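Long-range contact in cell envelope-related transcriptional attenuator domain-containing protein (Streptococcus agalactiae, PDB 3OKZ), which is of unconfirmed function but belongs to the LytR/CpsA/Psr family, whose members probably attach glycopolymers to the bacterial cell wall: residues R64-Q78 with E82-M96. Sequence-based numbering, arbitrary orientation.
Sequences RDVLIKLSGPKNNGQ and EAKLNAAYASGGAEM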
loop_
_atom_site.group_PDB
_atom_site.type_symbol
_atom_site.label_atom_id
_atom_site.label_comp_id
_atom_site.label_asym_id
_atom_site.label_seq_id
_atom_site.Cartn_x
_atom_site.Cartn_y
_atom_site.Cartn_z
ATOM N N ARG A 64 4.196 8.182 -0.888
ATOM C CA ARG A 64 3.636 9.024 0.175
ATOM C C ARG A 64 3.850 10.522 0.006
ATOM O O ARG A 64 3.101 11.321 0.572
ATOM C CB ARG A 64 4.234 8.615 1.514
ATOM C CG ARG A 64 5.765 8.643 1.514
ATOM C CD ARG A 64 6.324 8.416 2.903
ATOM N NE ARG A 64 5.715 7.250 3.528
ATOM C CZ ARG A 64 6.009 6.820 4.748
ATOM N NH1 ARG A 64 6.913 7.463 5.480
ATOM N NH2 ARG A 64 5.397 5.751 5.237
ATOM N N ASP A 65 4.877 10.902 -0.755
ATOM C CA ASP A 65 5.208 12.311 -0.973
ATOM C C ASP A 65 4.521 12.941 -2.191
ATOM O O ASP A 65 4.752 14.104 -2.513
ATOM C CB ASP A 65 6.737 12.476 -1.073
ATOM C CG ASP A 65 7.447 12.290 0.280
ATOM O OD1 ASP A 65 8.694 12.175 0.300
ATOM O OD2 ASP A 65 6.765 12.268 1.328
ATOM N N VAL A 66 3.670 12.175 -2.861
ATOM C CA VAL A 66 2.944 12.672 -4.029
ATOM C C VAL A 66 2.060 13.868 -3.660
ATOM O O VAL A 66 1.324 13.827 -2.670
ATOM C CB VAL A 66 2.088 11.544 -4.640
ATOM C CG1 VAL A 66 1.068 12.109 -5.601
ATOM C CG2 VAL A 66 2.995 10.569 -5.368
ATOM N N LEU A 67 2.140 14.937 -4.448
ATOM C CA LEU A 67 1.353 16.146 -4.189
ATOM C C LEU A 67 -0.079 15.942 -4.655
ATOM O O LEU A 67 -0.323 15.750 -5.849
ATOM C CB LEU A 67 1.967 17.335 -4.929
ATOM C CG LEU A 67 1.419 18.728 -4.653
ATOM C CD1 LEU A 67 1.621 19.091 -3.190
ATOM C CD2 LEU A 67 2.129 19.708 -5.550
ATOM N N ILE A 68 -1.029 16.006 -3.729
ATOM C CA ILE A 68 -2.425 15.786 -4.090
ATOM C C ILE A 68 -3.399 16.699 -3.343
ATOM O O ILE A 68 -3.092 17.190 -2.258
ATOM C CB ILE A 68 -2.819 14.303 -3.810
ATOM C CG1 ILE A 68 -3.800 13.800 -4.873
ATOM C CG2 ILE A 68 -3.493 14.183 -2.447
ATOM C CD1 ILE A 68 -4.095 12.323 -4.764
ATOM N N LYS A 69 -4.570 16.923 -3.929
ATOM C CA LYS A 69 -5.604 17.738 -3.295
ATOM C C LYS A 69 -6.469 16.762 -2.506
ATOM O O LYS A 69 -7.384 16.145 -3.054
ATOM C CB LYS A 69 -6.454 18.444 -4.355
ATOM C CG LYS A 69 -7.679 19.172 -3.817
ATOM C CD LYS A 69 -8.473 19.780 -4.969
ATOM C CE LYS A 69 -9.683 20.567 -4.484
ATOM N NZ LYS A 69 -9.311 21.684 -3.559
ATOM N N LEU A 70 -6.165 16.613 -1.222
ATOM C CA LEU A 70 -6.903 15.686 -0.377
ATOM C C LEU A 70 -8.398 15.669 -0.611
ATOM O O LEU A 70 -9.032 16.715 -0.695
ATOM C CB LEU A 70 -6.673 15.995 1.093
ATOM C CG LEU A 70 -5.235 16.087 1.571
ATOM C CD1 LEU A 70 -5.238 16.274 3.092
ATOM C CD2 LEU A 70 -4.480 14.825 1.163
ATOM N N SER A 71 -8.951 14.467 -0.710
ATOM C CA SER A 71 -10.385 14.290 -0.877
ATOM C C SER A 71 -10.830 13.713 0.459
ATOM O O SER A 71 -10.099 12.938 1.067
ATOM C CB SER A 71 -10.681 13.300 -2.004
ATOM O OG SER A 71 -10.119 13.740 -3.224
ATOM N N GLY A 72 -12.012 14.096 0.928
ATOM C CA GLY A 72 -12.486 13.579 2.201
ATOM C C GLY A 72 -13.875 14.046 2.596
ATOM O O GLY A 72 -14.584 14.658 1.792
ATOM N N PRO A 73 -14.301 13.757 3.835
ATOM C CA PRO A 73 -15.621 14.156 4.328
ATOM C C PRO A 73 -15.668 15.627 4.758
ATOM O O PRO A 73 -14.778 16.122 5.459
ATOM C CB PRO A 73 -15.860 13.181 5.480
ATOM C CG PRO A 73 -14.500 12.994 6.030
ATOM C CD PRO A 73 -13.646 12.845 4.785
ATOM N N LYS A 74 -16.715 16.321 4.327
ATOM C CA LYS A 74 -16.873 17.738 4.632
ATOM C C LYS A 74 -16.574 18.081 6.088
ATOM O O LYS A 74 -16.100 19.173 6.395
ATOM C CB LYS A 74 -18.288 18.188 4.263
ATOM C CG LYS A 74 -18.573 19.648 4.545
ATOM C CD LYS A 74 -19.939 20.051 4.013
ATOM C CE LYS A 74 -20.263 21.482 4.380
ATOM N NZ LYS A 74 -19.176 22.393 3.943
ATOM N N ASN A 75 -16.838 17.140 6.982
ATOM C CA ASN A 75 -16.604 17.368 8.397
ATOM C C ASN A 75 -15.115 17.289 8.759
ATOM O O ASN A 75 -14.767 17.166 9.933
ATOM C CB ASN A 75 -17.411 16.347 9.206
ATOM C CG ASN A 75 -17.708 16.815 10.621
ATOM O OD1 ASN A 75 -18.665 16.353 11.249
ATOM N ND2 ASN A 75 -16.887 17.725 11.134
ATOM N N ASN A 76 -14.236 17.374 7.758
ATOM C CA ASN A 76 -12.790 17.298 8.009
ATOM C C ASN A 76 -12.030 18.581 7.637
ATOM O O ASN A 76 -12.092 19.059 6.495
ATOM C CB ASN A 76 -12.180 16.102 7.260
ATOM C CG ASN A 76 -10.974 15.513 7.985
ATOM O OD1 ASN A 76 -9.946 16.173 8.155
ATOM N ND2 ASN A 76 -11.104 14.267 8.426
ATOM N N GLY A 77 -11.302 19.122 8.610
ATOM C CA GLY A 77 -10.549 20.340 8.374
ATOM C C GLY A 77 -9.543 20.288 7.232
ATOM O O GLY A 77 -9.155 21.319 6.687
ATOM N N GLN A 78 -9.125 19.091 6.846
ATOM C CA GLN A 78 -8.140 18.967 5.784
ATOM C C GLN A 78 -8.639 18.573 4.393
ATOM O O GLN A 78 -7.834 18.384 3.484
ATOM C CB GLN A 78 -7.042 18.001 6.225
ATOM C CG GLN A 78 -6.116 18.576 7.265
ATOM C CD GLN A 78 -5.448 19.838 6.770
ATOM O OE1 GLN A 78 -5.175 19.974 5.575
ATOM N NE2 GLN A 78 -5.167 20.767 7.686
ATOM N N GLU A 82 -4.230 21.006 -0.447
ATOM C CA GLU A 82 -3.046 20.442 -1.076
ATOM C C GLU A 82 -2.027 20.022 -0.025
ATOM O O GLU A 82 -1.567 20.835 0.772
ATOM C CB GLU A 82 -2.411 21.446 -2.040
ATOM C CG GLU A 82 -3.113 21.546 -3.391
ATOM C CD GLU A 82 -2.349 22.425 -4.373
ATOM O OE1 GLU A 82 -1.105 22.494 -4.264
ATOM O OE2 GLU A 82 -2.983 23.037 -5.263
ATOM N N ALA A 83 -1.676 18.740 -0.040
ATOM C CA ALA A 83 -0.727 18.181 0.912
ATOM C C ALA A 83 -0.074 16.956 0.290
ATOM O O ALA A 83 -0.274 16.674 -0.895
ATOM C CB ALA A 83 -1.461 17.788 2.181
ATOM N N LYS A 84 0.720 16.239 1.077
ATOM C CA LYS A 84 1.339 15.026 0.580
ATOM C C LYS A 84 0.248 13.961 0.705
ATOM O O LYS A 84 -0.606 14.047 1.589
ATOM C CB LYS A 84 2.544 14.619 1.442
ATOM C CG LYS A 84 3.826 15.450 1.289
ATOM C CD LYS A 84 4.935 14.857 2.185
ATOM C CE LYS A 84 6.286 15.555 2.035
ATOM N NZ LYS A 84 6.302 16.939 2.596
ATOM N N LEU A 85 0.271 12.969 -0.182
ATOM C CA LEU A 85 -0.707 11.877 -0.160
ATOM C C LEU A 85 -0.702 11.177 1.195
ATOM O O LEU A 85 -1.679 10.541 1.600
ATOM C CB LEU A 85 -0.360 10.845 -1.228
ATOM C CG LEU A 85 -1.250 9.602 -1.226
ATOM C CD1 LEU A 85 -2.657 10.074 -1.518
ATOM C CD2 LEU A 85 -0.787 8.553 -2.270
ATOM N N ASN A 86 0.430 11.285 1.871
ATOM C CA ASN A 86 0.626 10.675 3.170
ATOM C C ASN A 86 -0.366 11.224 4.201
ATOM O O ASN A 86 -0.780 10.503 5.113
ATOM C CB ASN A 86 2.070 10.941 3.616
ATOM C CG ASN A 86 2.405 10.309 4.944
ATOM O OD1 ASN A 86 2.455 9.084 5.071
ATOM N ND2 ASN A 86 2.640 11.144 5.950
ATOM N N ALA A 87 -0.764 12.487 4.030
ATOM C CA ALA A 87 -1.667 13.162 4.966
ATOM C C ALA A 87 -3.140 12.767 4.968
ATOM O O ALA A 87 -3.873 13.172 5.869
ATOM C CB ALA A 87 -1.557 14.673 4.784
ATOM N N ALA A 88 -3.587 12.003 3.976
ATOM C CA ALA A 88 -4.989 11.594 3.937
ATOM C C ALA A 88 -5.332 10.802 5.200
ATOM O O ALA A 88 -6.174 11.218 5.997
ATOM C CB ALA A 88 -5.257 10.756 2.712
ATOM N N TYR A 89 -4.672 9.664 5.382
ATOM C CA TYR A 89 -4.905 8.830 6.561
ATOM C C TYR A 89 -4.561 9.620 7.821
ATOM O O TYR A 89 -5.323 9.631 8.786
ATOM C CB TYR A 89 -4.047 7.562 6.484
ATOM C CG TYR A 89 -4.419 6.476 7.472
ATOM C CD1 TYR A 89 -4.020 6.546 8.805
ATOM C CD2 TYR A 89 -5.161 5.364 7.066
ATOM C CE1 TYR A 89 -4.350 5.527 9.710
ATOM C CE2 TYR A 89 -5.494 4.345 7.960
ATOM C CZ TYR A 89 -5.087 4.433 9.275
ATOM O OH TYR A 89 -5.417 3.429 10.154
ATOM N N ALA A 90 -3.413 10.290 7.801
ATOM C CA ALA A 90 -2.959 11.097 8.938
ATOM C C ALA A 90 -4.039 12.016 9.522
ATOM O O ALA A 90 -4.146 12.155 10.738
ATOM C CB ALA A 90 -1.746 11.925 8.536
ATOM N N SER A 91 -4.840 12.642 8.671
ATOM C CA SER A 91 -5.877 13.528 9.176
ATOM C C SER A 91 -7.302 13.110 8.818
ATOM O O SER A 91 -8.212 13.937 8.798
ATOM C CB SER A 91 -5.620 14.945 8.675
ATOM O OG SER A 91 -5.490 14.955 7.268
ATOM N N GLY A 92 -7.501 11.829 8.539
ATOM C CA GLY A 92 -8.828 11.360 8.180
ATOM C C GLY A 92 -8.874 9.850 8.157
ATOM O O GLY A 92 -9.904 9.249 7.858
ATOM N N GLY A 93 -7.736 9.242 8.467
ATOM C CA GLY A 93 -7.636 7.798 8.498
ATOM C C GLY A 93 -8.129 7.074 7.263
ATOM O O GLY A 93 -8.335 7.672 6.211
ATOM N N ALA A 94 -8.322 5.769 7.419
ATOM C CA ALA A 94 -8.778 4.879 6.358
ATOM C C ALA A 94 -9.694 5.515 5.311
ATOM O O ALA A 94 -9.383 5.500 4.112
ATOM C CB ALA A 94 -9.462 3.670 6.977
ATOM N N GLU A 95 -10.820 6.065 5.763
ATOM C CA GLU A 95 -11.790 6.694 4.867
ATOM C C GLU A 95 -11.227 7.746 3.918
ATOM O O GLU A 95 -11.508 7.725 2.714
ATOM C CB GLU A 95 -12.912 7.314 5.691
ATOM C CG GLU A 95 -13.825 8.258 4.929
ATOM C CD GLU A 95 -15.059 8.608 5.731
ATOM O OE1 GLU A 95 -16.074 7.883 5.616
ATOM O OE2 GLU A 95 -15.005 9.597 6.490
HETATM N N MSE A 96 -10.443 8.672 4.464
HETATM C CA MSE A 96 -9.863 9.751 3.667
HETATM C C MSE A 96 -8.772 9.209 2.760
HETATM O O MSE A 96 -8.604 9.672 1.638
HETATM C CB MSE A 96 -9.310 10.855 4.582
HETATM C CG MSE A 96 -8.859 12.123 3.859
HETATM SE SE MSE A 96 -8.714 13.647 5.070
HETATM C CE MSE A 96 -10.373 14.533 4.635
#
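With CG beside its own backbone N (chi1 -53°), L70 sends both methyl branches across to 82-96: CD1 lies 4.2 Å from CB of A83 and also touches A87, while CD2 rests over the turn near A88. Alanines, having only a methyl, let the branched L70 come close. M96, a selenomethionine with CG anti to its backbone N (chi1 -172°), bends at its end so that CE lies beside the ring of P73, at CD, and beside the amide of N76; a long unbranched chain suits this reach from the helix to the loop. ND2 of N76 donates a bent bond to O of S91 (2.9 Å), lying in the carbonyl plane on a lone pair.

Just before L70 the chain forms one strand of a two-stranded antiparallel ladder, 67-69 with 82-84, within the LytR_cpsA_psr family region; L67 is also bonded to Q260 in the edge strand of the seven-stranded sheet. I68 N reaches A83 O at 3.0 Å, almost straight, and A83 N returns to I68 O. Beyond the ladder, V66 O accepts from L85 N (2.8 Å) and R64 O from N86 N, tying down the type I turn K84 to A87. On the L67 face, the long K84 lays its methylenes along D65, CD 3.3 Å from OD2, while its ammonium makes a cation-pi contact with Y259. CD1 of I68 meets CD1 of L85, both buried apolar side chains suited to packing on T100 of helix 93-105.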